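Local coordinates for protein putative esterase (Bacteroides intestinalis DSM 17393, PDB 5VOL) that is a ferulic acid esterase of carbohydrate esterase family 1, probably releasing ferulate ester-linked to arabinoxylan, and binds calcium ions, at residues C[215-220]-C[243-248]. Residues are numbered along the deposited sequence; the frame is centred on the assembly and turned at random.
Sequences WFVDCG and CQFRVR. With CA (calcium ion), chain B.
Gln244 lays its CB over one face of the Phe216 ring, toward the rim, a CH-pi contact with CB 3.9 Å from the ring centroid. Tyr160, whose OH also bonds Asp218 OD2, stacks on the same ring, and Phe267 meets it edge-to-face. CG of Arg246 meets CE1 of Phe216 at 3.5 Å, while CZ of that ring lies over one face of the Arg246 guanidinium, the two planes 59° apart. In its own plane, at the edge, the guanidinium holds Gln244 OE1 end-on through NH1 and NH2; NH1 also hydrogen-bonds Phe245 O from above the Phe245 carbonyl plane. The same OE1 binds calcium at 2.4 Å, in a site completed by two waters and by Asp221, Asp222 and Asp249 of a neighbouring subunit. With a lysine in place of Arg246, OE1 would probably keep the calcium but lose its two-nitrogen clasp, and Phe216 CZ the flat group it lies over.

Strands 215-218 and 244-246 run parallel, joined by helix 226-238 in a beta-alpha-beta unit at the border of this chain's alpha/beta-hydrolase sheet, where Val247 bonds through its backbone to a neighbouring subunit. Four backbone hydrogen bonds link the segments, the last, Cys219 N to Arg246 O, just past strand 215-218. On the sheet face opposite Phe216, Val217 CG1 packs against Phe245 CD1 at 3.6 Å.

Two residues past Arg246, Arg248 grips Asp218 side-on: NE bonds OD1 at 3.0 Å through its syn lone pair, and NH2 bonds OD2 at 2.9 Å, syn but tilted from the carboxylate plane. The Asp218 chi1 of -176° sets the carboxylate trans to the backbone N, where its oxygens meet Arg248.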
ATOM      1  N   TRP C 215      -1.832 -16.009  14.404  1.00 20.10           N
ATOM      2  CA  TRP C 215      -2.975 -15.102  14.574  1.00 23.59           C
ATOM      3  C   TRP C 215      -2.778 -13.748  13.895  1.00 22.26           C
ATOM      4  O   TRP C 215      -1.708 -13.155  13.979  1.00 24.06           O
ATOM      5  CB  TRP C 215      -3.247 -14.864  16.063  1.00 19.68           C
ATOM      6  CG  TRP C 215      -3.355 -16.116  16.887  1.00 24.88           C
ATOM      7  CD1 TRP C 215      -2.330 -16.801  17.465  1.00 23.07           C
ATOM      8  CD2 TRP C 215      -4.562 -16.811  17.256  1.00 22.81           C
ATOM      9  NE1 TRP C 215      -2.814 -17.877  18.166  1.00 26.16           N
ATOM     10  CE2 TRP C 215      -4.180 -17.912  18.050  1.00 27.73           C
ATOM     11  CE3 TRP C 215      -5.918 -16.608  16.989  1.00 24.31           C
ATOM     12  CZ2 TRP C 215      -5.109 -18.822  18.579  1.00 27.32           C
ATOM     13  CZ3 TRP C 215      -6.850 -17.512  17.522  1.00 29.06           C
ATOM     14  CH2 TRP C 215      -6.432 -18.608  18.299  1.00 25.32           C
ATOM     15  N   PHE C 216      -3.824 -13.255  13.241  1.00 22.69           N
ATOM     16  CA  PHE C 216      -3.797 -11.937  12.601  1.00 18.96           C
ATOM     17  C   PHE C 216      -5.115 -11.233  12.936  1.00 20.15           C
ATOM     18  O   PHE C 216      -6.185 -11.743  12.616  1.00 21.62           O
ATOM     19  CB  PHE C 216      -3.610 -12.085  11.084  1.00 19.29           C
ATOM     20  CG  PHE C 216      -3.045 -10.862  10.393  1.00 23.80           C
ATOM     21  CD1 PHE C 216      -3.742  -9.657  10.376  1.00 18.29           C
ATOM     22  CD2 PHE C 216      -1.820 -10.934   9.728  1.00 23.35           C
ATOM     23  CE1 PHE C 216      -3.231  -8.538   9.721  1.00 22.61           C
ATOM     24  CE2 PHE C 216      -1.298  -9.825   9.068  1.00 21.62           C
ATOM     25  CZ  PHE C 216      -1.998  -8.613   9.067  1.00 20.66           C
ATOM     26  N   VAL C 217      -5.035 -10.085  13.600  1.00 21.44           N
ATOM     27  CA  VAL C 217      -6.215  -9.309  13.975  1.00 21.71           C
ATOM     28  C   VAL C 217      -6.234  -7.968  13.238  1.00 22.50           C
ATOM     29  O   VAL C 217      -5.274  -7.191  13.304  1.00 21.84           O
ATOM     30  CB  VAL C 217      -6.254  -9.089  15.492  1.00 20.00           C
ATOM     31  CG1 VAL C 217      -7.419  -8.179  15.881  1.00 22.53           C
ATOM     32  CG2 VAL C 217      -6.344 -10.457  16.198  1.00 20.85           C
ATOM     33  N   ASP C 218      -7.337  -7.698  12.544  1.00 19.93           N
ATOM     34  CA  ASP C 218      -7.432  -6.566  11.613  1.00 19.23           C
ATOM     35  C   ASP C 218      -8.759  -5.839  11.825  1.00 22.22           C
ATOM     36  O   ASP C 218      -9.804  -6.415  11.538  1.00 21.25           O
ATOM     37  CB  ASP C 218      -7.319  -7.097  10.178  1.00 19.69           C
ATOM     38  CG  ASP C 218      -7.297  -6.017   9.124  1.00 22.70           C
ATOM     39  OD1 ASP C 218      -7.116  -4.821   9.442  1.00 20.13           O
ATOM     40  OD2 ASP C 218      -7.438  -6.397   7.940  1.00 23.10           O
ATOM     41  N   CYS C 219      -8.722  -4.595  12.321  1.00 19.33           N
ATOM     42  CA  CYS C 219      -9.952  -3.861  12.697  1.00 18.07           C
ATOM     43  C   CYS C 219      -9.785  -2.347  12.544  1.00 22.45           C
ATOM     44  O   CYS C 219      -8.765  -1.787  12.954  1.00 23.28           O
ATOM     45  CB  CYS C 219     -10.348  -4.192  14.138  1.00 19.83           C
ATOM     46  SG  CYS C 219     -11.946  -3.472  14.686  1.00 21.58           S
ATOM     47  N   GLY C 220     -10.783  -1.692  11.951  1.00 18.68           N
ATOM     48  CA  GLY C 220     -10.673  -0.297  11.556  1.00 18.96           C
ATOM     49  C   GLY C 220     -10.740   0.698  12.696  1.00 20.71           C
ATOM     50  O   GLY C 220     -11.353   0.430  13.728  1.00 21.80           O
ATOM     51  N   CYS C 243       1.046 -12.493  17.791  1.00 24.82           N
ATOM     52  CA  CYS C 243      -0.167 -12.061  17.114  1.00 26.48           C
ATOM     53  C   CYS C 243       0.114 -10.775  16.321  1.00 25.39           C
ATOM     54  O   CYS C 243       0.713  -9.856  16.859  1.00 24.25           O
ATOM     55  CB  CYS C 243      -1.280 -11.826  18.145  1.00 26.42           C
ATOM     56  SG  CYS C 243      -2.917 -11.479  17.468  1.00 24.85           S
ATOM     57  N   GLN C 244      -0.293 -10.715  15.053  1.00 21.70           N
ATOM     58  CA  GLN C 244      -0.233  -9.451  14.319  1.00 21.65           C
ATOM     59  C   GLN C 244      -1.503  -8.651  14.592  1.00 24.61           C
ATOM     60  O   GLN C 244      -2.593  -9.223  14.655  1.00 22.37           O
ATOM     61  CB  GLN C 244      -0.084  -9.678  12.811  1.00 20.61           C
ATOM     62  CG  GLN C 244       1.183 -10.418  12.394  1.00 21.54           C
ATOM     63  CD  GLN C 244       2.453  -9.689  12.817  1.00 24.27           C
ATOM     64  OE1 GLN C 244       2.531  -8.467  12.734  1.00 22.64           O
ATOM     65  NE2 GLN C 244       3.449 -10.441  13.278  1.00 25.09           N
ATOM     66  N   PHE C 245      -1.362  -7.338  14.730  1.00 22.31           N
ATOM     67  CA  PHE C 245      -2.512  -6.454  14.939  1.00 21.56           C
ATOM     68  C   PHE C 245      -2.404  -5.294  13.949  1.00 20.24           C
ATOM     69  O   PHE C 245      -1.358  -4.658  13.863  1.00 20.26           O
ATOM     70  CB  PHE C 245      -2.542  -5.952  16.390  1.00 21.09           C
ATOM     71  CG  PHE C 245      -3.779  -5.145  16.758  1.00 23.65           C
ATOM     72  CD1 PHE C 245      -5.039  -5.541  16.344  1.00 22.36           C
ATOM     73  CD2 PHE C 245      -3.666  -3.995  17.528  1.00 22.50           C
ATOM     74  CE1 PHE C 245      -6.178  -4.795  16.683  1.00 23.38           C
ATOM     75  CE2 PHE C 245      -4.801  -3.247  17.888  1.00 24.52           C
ATOM     76  CZ  PHE C 245      -6.055  -3.644  17.461  1.00 21.55           C
ATOM     77  N   ARG C 246      -3.456  -5.058  13.166  1.00 19.41           N
ATOM     78  CA  ARG C 246      -3.517  -3.877  12.307  1.00 18.50           C
ATOM     79  C   ARG C 246      -4.776  -3.089  12.578  1.00 21.34           C
ATOM     80  O   ARG C 246      -5.853  -3.654  12.647  1.00 18.70           O
ATOM     81  CB  ARG C 246      -3.481  -4.249  10.817  1.00 18.33           C
ATOM     82  CG  ARG C 246      -2.329  -5.197  10.430  1.00 18.63           C
ATOM     83  CD  ARG C 246      -0.954  -4.508  10.360  1.00 20.73           C
ATOM     84  NE  ARG C 246       0.037  -5.508   9.976  1.00 18.01           N
ATOM     85  CZ  ARG C 246       0.736  -6.238  10.839  1.00 22.79           C
ATOM     86  NH1 ARG C 246       0.594  -6.043  12.145  1.00 20.74           N
ATOM     87  NH2 ARG C 246       1.587  -7.160  10.397  1.00 20.70           N
ATOM     88  N   VAL C 247      -4.631  -1.778  12.699  1.00 18.44           N
ATOM     89  CA  VAL C 247      -5.785  -0.899  12.740  1.00 20.57           C
ATOM     90  C   VAL C 247      -5.627  -0.017  11.514  1.00 21.90           C
ATOM     91  O   VAL C 247      -4.727   0.815  11.467  1.00 17.93           O
ATOM     92  CB  VAL C 247      -5.840  -0.065  14.026  1.00 20.82           C
ATOM     93  CG1 VAL C 247      -7.019   0.925  13.982  1.00 19.29           C
ATOM     94  CG2 VAL C 247      -5.902  -0.983  15.265  1.00 17.44           C
ATOM     95  N   ARG C 248      -6.453  -0.263  10.501  1.00 19.36           N
ATOM     96  CA  ARG C 248      -6.419   0.524   9.279  1.00 20.21           C
ATOM     97  C   ARG C 248      -7.552   1.542   9.279  1.00 21.50           C
ATOM     98  O   ARG C 248      -8.424   1.495  10.149  1.00 20.92           O
ATOM     99  CB  ARG C 248      -6.510  -0.389   8.064  1.00 17.28           C
ATOM    100  CG  ARG C 248      -5.404  -1.450   8.061  1.00 20.92           C
ATOM    101  CD  ARG C 248      -5.479  -2.332   6.827  1.00 21.87           C
ATOM    102  NE  ARG C 248      -6.562  -3.312   6.877  1.00 20.31           N
ATOM    103  CZ  ARG C 248      -7.604  -3.337   6.053  1.00 19.77           C
ATOM    104  NH1 ARG C 248      -7.753  -2.411   5.119  1.00 20.33           N
ATOM    105  NH2 ARG C 248      -8.510  -4.301   6.164  1.00 21.67           N
TER
HETATM  106 CA    CA B 301       3.762  -6.990  14.231  1.00 31.12          CA
HETATM  107  O   HOH W   1       3.138  -8.544  16.195  1.00 28.76           O
HETATM  108  O   HOH W   2       5.798  -8.392  13.930  1.00 22.28           O